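PDB 1H21: split-soret cytochrome C from Desulfovibrio desulfuricans, which carries two c-type hemes per subunit, shares all four across its homodimer, binds an iron-sulfur cluster, probably [2Fe-2S], and may serve electron transport in sulfate reduction. Local coordinates for residues L24-C29 with I185-I190; G77-S80 with T84-G87; K153-Y156 with E161-S164. One frame throughout, in Å; residues are numbered along the deposited sequence.

Overall arrangement
Three contacts of very different span organise this chain of helices and loops, which has no strands. Interaction 1 joins the start of helix 26-38 to the late part of helix 165-192, closing a loop that takes in most of the protein. Nested inside it, interaction 2 closes a short turn of the chain between helices 44-60 and 87-99, beside the probable iron-sulfur site. Later, and in series with it, interaction 3 folds the end of helix 147-158 against the connection to helix 165-192. The centre of interaction 1 lies about 24 Å from that of interaction 2 and about 31 Å from that of interaction 3. Interactions 2 and 3, whose centres are about 16 Å apart, both meet the second subunit.

Interaction 1 of 3, residues L24-C29 with I185-I190; sequences LDPKEC and IINTKI
With its CG anti to the carbonyl carbon (chi1 -75°) and OD1 nearly eclipsed with CA (chi2 -17°), Asn-187 turns OD1 to the backbone N of Leu-24 and ND2 to its O. Asn-187 OD1 accepts from Leu-24 N at 2.8 Å; the bond is nearly straight, and the donor lies in the carbonyl plane on a lone pair. Asn-187 ND2 donates to Leu-24 O at 3.1 Å, with the acceptor close to the amide plane. The acceptor carbonyl is met less squarely, with ND2 tilted 33° from its plane. Two bonds to one residue hold the amide against rotation. The N-terminal end of helix 26-38 here packs on the side of helix 165-192: Asp-25 is the N-cap of the former, with a weak capping bond from Lys-27 N to its OD1, while Asn-187 and Ile-186 lie on the latter. Beside the polar pair, Leu-24 CD1 rests on Ile-186 CD1 at 3.6 Å, and Ile-186 CG2 approaches that same leucine branch. Leu-24 also touches Met-56, and Ile-186 touches Ile-52, both on helix 44-60. The Pro-26 ring and the Asn-187 side chain approach each other from opposite directions, Pro-26 CD lying 3.8 Å from Asn-187 ND2.

Interaction 2 of 3, residues G77-S80 with T84-G87; sequences GGIS and TICG. Unlike the reference sequence in segment 84-87: Cys-86 (reference Tyr).
The peptide group that follows Gly-78 is the flat centre here, and Thr-84 reaches its carbonyl oxygen from two directions. Thr-84 N comes in within the carbonyl plane and on a lone pair, 3.2 Å from Gly-78 O. Thr-84 OG1 comes from above that plane, 40° out of it, and donates to the same Gly-78 O at 2.8 Å. One buried acceptor is thus gripped by the backbone and the side chain of a single residue. With chi1 at 67°, OG1 sits between the threonine's own N and carbonyl carbon, which puts it on the same acceptor as Thr-84 N. The bonds close a short loop within the connection from helix 44-60 to helix 87-99, where Cys-86, a probable ligand of the [2Fe-2S] cluster, stands at the N-cap of the second helix; Cys-147, another inferred ligand, lies close to Gly-78. Having no side chain, Gly-78 lets the backbones approach to 4.4 Å between its CA and Thr-84 CA, and its CA makes a C-H...O contact with Ile-85 O at 3.3 Å. Ile-79 CD1 lies 3.6 Å from Thr-84 OG1 and more loosely near Ile-85 CG2. Ile-79 also packs on Tyr-90 of the second subunit.

Interaction 3 of 3, residues K153-Y156 with E161-S164; sequences KWCY and EATS. With HEC (heme c), chain H.
A cysteine thiol meeting backbone atoms, with no hydrogen bond between the two segments, carries this contact. Cys-155 SG presses against Ala-162 CA at 3.6 Å and lies 3.9 Å from both Glu-161 C and Ala-162 CB. Its chi1 of -77° places the sulfur anti to the carbonyl carbon, reaching off helix 147-158 onto the turn; the same sulfur lies in plane at the edge of the Trp-154 ring. The turn is type I, closed by Ser-164 N to Glu-161 O at 2.8 Å, and Ser-164 then serves as N-cap of helix 165-192. Trp-222 of the second subunit packs on Cys-155 and Ala-162, and Glu-161 OE1 accepts from Asn-221 and Gly-217 of that subunit. On the heme side, Tyr-156 lays one ring face against a propionate methylene, its CG 3.5 Å from HEC CBA. Extended Lys-153 passes its methylenes beside the other propionate, Lys-153 CG 3.4 Å from HEC O1D. The same helix supplies His-148, an axial ligand of a heme shared between the subunits. Van der Waals packing of a sulfur on a peptide and a methyl thus joins helix and turn, while Lys-153 NZ, 4.7 Å from HEC O1D and too far for a salt bridge, may still help to offset the propionate charge.

Interaction 1 of 3, residues L24-C29 with I185-I190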
loop_
_atom_site.group_PDB
_atom_site.type_symbol
_atom_site.label_atom_id
_atom_site.label_comp_id
_atom_site.label_asym_id
_atom_site.label_seq_id
_atom_site.Cartn_x
_atom_site.Cartn_y
_atom_site.Cartn_z
ATOM N N LEU A 24 -14.361 -5.859 18.886
ATOM C CA LEU A 24 -14.815 -4.527 18.527
ATOM C C LEU A 24 -16.297 -4.503 18.183
ATOM O O LEU A 24 -16.917 -5.545 17.994
ATOM C CB LEU A 24 -14.026 -4.049 17.297
ATOM C CG LEU A 24 -12.491 -4.103 17.310
ATOM C CD1 LEU A 24 -11.951 -4.507 15.927
ATOM C CD2 LEU A 24 -11.908 -2.769 17.798
ATOM N N ASP A 25 -16.855 -3.303 18.079
ATOM C CA ASP A 25 -18.236 -3.148 17.691
ATOM C C ASP A 25 -18.166 -2.678 16.250
ATOM O O ASP A 25 -17.862 -1.497 15.996
ATOM C CB ASP A 25 -18.927 -2.059 18.518
ATOM C CG ASP A 25 -20.388 -1.822 18.095
ATOM O OD1 ASP A 25 -20.902 -2.490 17.162
ATOM O OD2 ASP A 25 -21.033 -0.946 18.703
ATOM N N PRO A 26 -18.394 -3.594 15.280
ATOM C CA PRO A 26 -18.354 -3.241 13.856
ATOM C C PRO A 26 -19.135 -1.947 13.508
ATOM O O PRO A 26 -18.599 -1.065 12.806
ATOM C CB PRO A 26 -18.955 -4.482 13.200
ATOM C CG PRO A 26 -18.433 -5.573 14.042
ATOM C CD PRO A 26 -18.673 -5.036 15.441
ATOM N N LYS A 27 -20.364 -1.814 14.025
ATOM C CA LYS A 27 -21.191 -0.629 13.761
ATOM C C LYS A 27 -20.470 0.630 14.248
ATOM O O LYS A 27 -20.451 1.668 13.555
ATOM C CB LYS A 27 -22.553 -0.721 14.477
ATOM C CG LYS A 27 -23.305 -2.058 14.350
ATOM C CD LYS A 27 -23.677 -2.471 12.908
ATOM C CE LYS A 27 -24.169 -3.940 12.846
ATOM N NZ LYS A 27 -23.143 -4.953 13.318
ATOM N N GLU A 28 -19.901 0.547 15.450
ATOM C CA GLU A 28 -19.175 1.676 16.018
ATOM C C GLU A 28 -17.978 1.990 15.097
ATOM O O GLU A 28 -17.717 3.152 14.742
ATOM C CB GLU A 28 -18.686 1.360 17.442
ATOM C CG GLU A 28 -18.080 2.592 18.143
ATOM C CD GLU A 28 -17.336 2.289 19.456
ATOM O OE1 GLU A 28 -16.981 1.109 19.744
ATOM O OE2 GLU A 28 -17.073 3.274 20.197
ATOM N N CYS A 29 -17.286 0.937 14.673
ATOM C CA CYS A 29 -16.135 1.076 13.797
ATOM C C CYS A 29 -16.444 1.735 12.464
ATOM O O CYS A 29 -15.743 2.667 12.057
ATOM C CB CYS A 29 -15.497 -0.278 13.575
ATOM S SG CYS A 29 -14.610 -0.749 15.024
ATOM N N ILE A 185 -13.862 -9.437 10.939
ATOM C CA ILE A 185 -12.781 -10.395 10.771
ATOM C C ILE A 185 -11.949 -10.477 12.060
ATOM O O ILE A 185 -11.571 -11.573 12.501
ATOM C CB ILE A 185 -11.870 -9.977 9.589
ATOM C CG1 ILE A 185 -12.660 -10.046 8.287
ATOM C CG2 ILE A 185 -10.655 -10.890 9.497
ATOM C CD1 ILE A 185 -11.953 -9.416 7.111
ATOM N N ILE A 186 -11.655 -9.327 12.657
ATOM C CA ILE A 186 -10.865 -9.333 13.883
ATOM C C ILE A 186 -11.616 -10.149 14.936
ATOM O O ILE A 186 -11.053 -11.077 15.525
ATOM C CB ILE A 186 -10.576 -7.907 14.408
ATOM C CG1 ILE A 186 -9.473 -7.251 13.555
ATOM C CG2 ILE A 186 -10.178 -7.951 15.896
ATOM C CD1 ILE A 186 -9.366 -5.733 13.738
ATOM N N ASN A 187 -12.901 -9.842 15.116
ATOM C CA ASN A 187 -13.743 -10.545 16.082
ATOM C C ASN A 187 -13.677 -12.042 15.833
ATOM O O ASN A 187 -13.342 -12.818 16.735
ATOM C CB ASN A 187 -15.194 -10.085 15.974
ATOM C CG ASN A 187 -15.415 -8.718 16.569
ATOM O OD1 ASN A 187 -14.593 -8.208 17.341
ATOM N ND2 ASN A 187 -16.550 -8.112 16.229
ATOM N N THR A 188 -13.937 -12.444 14.595
ATOM C CA THR A 188 -13.901 -13.854 14.261
ATOM C C THR A 188 -12.529 -14.476 14.545
ATOM O O THR A 188 -12.449 -15.618 14.992
ATOM C CB THR A 188 -14.373 -14.061 12.800
ATOM O OG1 THR A 188 -15.661 -13.451 12.657
ATOM C CG2 THR A 188 -14.482 -15.541 12.429
ATOM N N LYS A 189 -11.454 -13.719 14.340
ATOM C CA LYS A 189 -10.098 -14.235 14.602
ATOM C C LYS A 189 -9.903 -14.500 16.108
ATOM O O LYS A 189 -9.371 -15.540 16.525
ATOM C CB LYS A 189 -9.032 -13.237 14.100
ATOM C CG LYS A 189 -7.584 -13.578 14.465
ATOM C CD LYS A 189 -7.188 -14.948 13.932
ATOM C CE LYS A 189 -5.725 -15.222 14.191
ATOM N NZ LYS A 189 -5.286 -16.532 13.667
ATOM N N ILE A 190 -10.323 -13.534 16.913
ATOM C CA ILE A 190 -10.213 -13.659 18.348
ATOM C C ILE A 190 -10.963 -14.916 18.801
ATOM O O ILE A 190 -10.468 -15.642 19.678
ATOM C CB ILE A 190 -10.782 -12.413 19.079
ATOM C CG1 ILE A 190 -9.960 -11.155 18.746
ATOM C CG2 ILE A 190 -10.760 -12.640 20.569
ATOM C CD1 ILE A 190 -10.392 -9.870 19.498
#

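Interaction 2 of 3, residues G77-S80 with T84-G87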
loop_
_atom_site.group_PDB
_atom_site.type_symbol
_atom_site.label_atom_id
_atom_site.label_comp_id
_atom_site.label_asym_id
_atom_site.label_seq_id
_atom_site.Cartn_x
_atom_site.Cartn_y
_atom_site.Cartn_z
ATOM N N GLY A 77 -5.544 8.488 -0.935
ATOM C CA GLY A 77 -5.466 8.431 -2.386
ATOM C C GLY A 77 -4.569 7.336 -2.941
ATOM O O GLY A 77 -4.043 7.444 -4.053
ATOM N N GLY A 78 -4.426 6.253 -2.187
ATOM C CA GLY A 78 -3.568 5.168 -2.617
ATOM C C GLY A 78 -2.116 5.557 -2.459
ATOM O O GLY A 78 -1.273 5.074 -3.192
ATOM N N ILE A 79 -1.829 6.369 -1.442
ATOM C CA ILE A 79 -0.488 6.889 -1.111
ATOM C C ILE A 79 -0.162 8.141 -1.961
ATOM O O ILE A 79 0.301 8.056 -3.098
ATOM C CB ILE A 79 0.634 5.791 -1.212
ATOM C CG1 ILE A 79 0.278 4.566 -0.367
ATOM C CG2 ILE A 79 1.955 6.327 -0.728
ATOM C CD1 ILE A 79 1.144 3.334 -0.677
ATOM N N SER A 80 -0.498 9.306 -1.420
ATOM C CA SER A 80 -0.266 10.561 -2.100
ATOM C C SER A 80 -0.763 10.575 -3.544
ATOM O O SER A 80 -0.026 10.959 -4.460
ATOM C CB SER A 80 1.212 10.903 -2.058
ATOM O OG SER A 80 1.516 11.579 -0.878
ATOM N N THR A 84 -2.580 3.471 -5.665
ATOM C CA THR A 84 -2.214 2.065 -5.490
ATOM C C THR A 84 -3.233 1.391 -4.546
ATOM O O THR A 84 -4.439 1.520 -4.748
ATOM C CB THR A 84 -0.721 1.888 -5.004
ATOM O OG1 THR A 84 -0.546 2.410 -3.672
ATOM C CG2 THR A 84 0.253 2.608 -5.971
ATOM N N ILE A 85 -2.763 0.694 -3.518
ATOM C CA ILE A 85 -3.646 0.026 -2.578
ATOM C C ILE A 85 -4.661 1.014 -1.993
ATOM O O ILE A 85 -4.297 2.148 -1.655
ATOM C CB ILE A 85 -2.810 -0.609 -1.430
ATOM C CG1 ILE A 85 -3.717 -1.305 -0.409
ATOM C CG2 ILE A 85 -1.997 0.451 -0.740
ATOM C CD1 ILE A 85 -4.552 -2.435 -0.966
ATOM N N CYS A 86 -5.935 0.623 -1.926
ATOM C CA CYS A 86 -6.927 1.508 -1.325
ATOM C C CYS A 86 -6.607 1.707 0.155
ATOM O O CYS A 86 -6.456 0.744 0.905
ATOM C CB CYS A 86 -8.342 0.990 -1.553
ATOM S SG CYS A 86 -9.205 2.056 -2.768
ATOM N N GLY A 87 -6.390 2.961 0.532
ATOM C CA GLY A 87 -6.024 3.301 1.897
ATOM C C GLY A 87 -6.830 2.665 3.015
ATOM O O GLY A 87 -6.289 2.294 4.062
#

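Interaction 3 of 3, residues K153-Y156 with E161-S164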
loop_
_atom_site.group_PDB
_atom_site.type_symbol
_atom_site.label_atom_id
_atom_site.label_comp_id
_atom_site.label_asym_id
_atom_site.label_seq_id
_atom_site.Cartn_x
_atom_site.Cartn_y
_atom_site.Cartn_z
ATOM N N LYS A 153 -12.965 3.413 -12.564
ATOM C CA LYS A 153 -14.038 2.627 -13.184
ATOM C C LYS A 153 -15.414 3.163 -12.736
ATOM O O LYS A 153 -16.275 3.493 -13.557
ATOM C CB LYS A 153 -13.873 1.165 -12.784
ATOM C CG LYS A 153 -14.663 0.181 -13.602
ATOM C CD LYS A 153 -14.452 -1.201 -13.059
ATOM C CE LYS A 153 -15.348 -2.169 -13.770
ATOM N NZ LYS A 153 -15.261 -3.514 -13.140
ATOM N N TRP A 154 -15.584 3.322 -11.431
ATOM C CA TRP A 154 -16.835 3.835 -10.879
ATOM C C TRP A 154 -17.209 5.225 -11.441
ATOM O O TRP A 154 -18.356 5.445 -11.831
ATOM C CB TRP A 154 -16.723 3.866 -9.349
ATOM C CG TRP A 154 -17.933 4.366 -8.606
ATOM C CD1 TRP A 154 -18.968 3.613 -8.107
ATOM C CD2 TRP A 154 -18.185 5.717 -8.189
ATOM N NE1 TRP A 154 -19.830 4.413 -7.399
ATOM C CE2 TRP A 154 -19.376 5.705 -7.430
ATOM C CE3 TRP A 154 -17.506 6.936 -8.375
ATOM C CZ2 TRP A 154 -19.910 6.868 -6.852
ATOM C CZ3 TRP A 154 -18.033 8.088 -7.803
ATOM C CH2 TRP A 154 -19.227 8.046 -7.047
ATOM N N CYS A 155 -16.256 6.160 -11.464
ATOM C CA CYS A 155 -16.500 7.508 -11.993
ATOM C C CYS A 155 -16.878 7.441 -13.477
ATOM O O CYS A 155 -17.838 8.082 -13.926
ATOM C CB CYS A 155 -15.265 8.409 -11.807
ATOM S SG CYS A 155 -14.991 9.073 -10.126
ATOM N N TYR A 156 -16.129 6.636 -14.224
ATOM C CA TYR A 156 -16.355 6.424 -15.652
ATOM C C TYR A 156 -17.755 5.912 -15.902
ATOM O O TYR A 156 -18.513 6.503 -16.677
ATOM C CB TYR A 156 -15.369 5.391 -16.198
ATOM C CG TYR A 156 -15.613 5.014 -17.642
ATOM C CD1 TYR A 156 -15.609 5.995 -18.648
ATOM C CD2 TYR A 156 -15.816 3.683 -18.019
ATOM C CE1 TYR A 156 -15.797 5.666 -20.002
ATOM C CE2 TYR A 156 -16.001 3.335 -19.372
ATOM C CZ TYR A 156 -15.987 4.341 -20.356
ATOM O OH TYR A 156 -16.125 4.030 -21.687
ATOM N N GLU A 161 -17.292 13.016 -11.917
ATOM C CA GLU A 161 -15.893 13.423 -11.945
ATOM C C GLU A 161 -15.176 12.959 -10.680
ATOM O O GLU A 161 -15.736 13.032 -9.577
ATOM C CB GLU A 161 -15.770 14.947 -12.089
ATOM C CG GLU A 161 -15.867 15.474 -13.520
ATOM C CD GLU A 161 -15.484 16.956 -13.621
ATOM O OE1 GLU A 161 -14.307 17.302 -13.367
ATOM O OE2 GLU A 161 -16.363 17.784 -13.953
ATOM N N ALA A 162 -13.923 12.532 -10.831
ATOM C CA ALA A 162 -13.109 12.056 -9.706
ATOM C C ALA A 162 -12.783 13.190 -8.712
ATOM O O ALA A 162 -12.145 12.988 -7.666
ATOM C CB ALA A 162 -11.838 11.415 -10.236
ATOM N N THR A 163 -13.267 14.375 -9.051
ATOM C CA THR A 163 -13.098 15.609 -8.298
ATOM C C THR A 163 -14.402 15.938 -7.542
ATOM O O THR A 163 -14.407 16.745 -6.614
ATOM C CB THR A 163 -12.759 16.743 -9.342
ATOM O OG1 THR A 163 -11.524 17.375 -8.996
ATOM C CG2 THR A 163 -13.918 17.781 -9.502
ATOM N N SER A 164 -15.505 15.331 -7.980
ATOM C CA SER A 164 -16.831 15.562 -7.413
ATOM C C SER A 164 -16.906 15.299 -5.927
ATOM O O SER A 164 -16.156 14.468 -5.397
ATOM C CB SER A 164 -17.859 14.672 -8.127
ATOM O OG SER A 164 -19.185 14.991 -7.741
HETATM FE FE HEC H . -6.030 3.136 -15.754
HETATM C CHA HEC H . -9.277 2.328 -15.691
HETATM C CHB HEC H . -6.797 6.220 -17.112
HETATM C CHC HEC H . -2.835 4.167 -15.207
HETATM C CHD HEC H . -5.121 -0.055 -15.195
HETATM N NA HEC H . -7.703 4.009 -16.334
HETATM C C1A HEC H . -8.983 3.588 -16.075
HETATM C C2A HEC H . -9.983 4.594 -16.386
HETATM C C3A HEC H . -9.275 5.663 -16.946
HETATM C C4A HEC H . -7.853 5.281 -16.904
HETATM C CMA HEC H . -9.812 7.015 -17.423
HETATM C CAA HEC H . -11.508 4.479 -16.200
HETATM C CBA HEC H . -12.252 3.948 -17.426
HETATM C CGA HEC H . -12.336 2.430 -17.516
HETATM O O1A HEC H . -12.002 1.857 -18.575
HETATM O O2A HEC H . -12.783 1.809 -16.537
HETATM N NB HEC H . -5.007 4.831 -16.148
HETATM C C1B HEC H . -5.464 6.002 -16.750
HETATM C C2B HEC H . -4.429 7.057 -16.752
HETATM C C3B HEC H . -3.352 6.499 -16.082
HETATM C C4B HEC H . -3.710 5.115 -15.768
HETATM C CMB HEC H . -4.499 8.462 -17.402
HETATM C CAB HEC H . -2.135 7.136 -15.782
HETATM C CBB HEC H . -2.112 8.356 -14.977
HETATM N NC HEC H . -4.370 2.212 -15.188
HETATM C C1C HEC H . -3.138 2.809 -14.951
HETATM C C2C HEC H . -2.192 1.812 -14.480
HETATM C C3C HEC H . -2.828 0.564 -14.444
HETATM C C4C HEC H . -4.160 0.865 -14.936
HETATM C CMC HEC H . -0.704 2.112 -14.189
HETATM C CAC HEC H . -2.236 -0.704 -14.195
HETATM C CBC HEC H . -1.630 -1.156 -12.916
HETATM N ND HEC H . -7.009 1.508 -15.625
HETATM C C1D HEC H . -6.475 0.243 -15.519
HETATM C C2D HEC H . -7.536 -0.728 -15.408
HETATM C C3D HEC H . -8.715 -0.091 -15.427
HETATM C C4D HEC H . -8.369 1.320 -15.553
HETATM C CMD HEC H . -7.344 -2.211 -15.240
HETATM C CAD HEC H . -10.102 -0.754 -15.346
HETATM C CBD HEC H . -10.674 -1.049 -16.724
HETATM C CGD HEC H . -12.064 -1.670 -16.659
HETATM O O1D HEC H . -13.052 -0.935 -16.396
HETATM O O2D HEC H . -12.157 -2.907 -16.862
#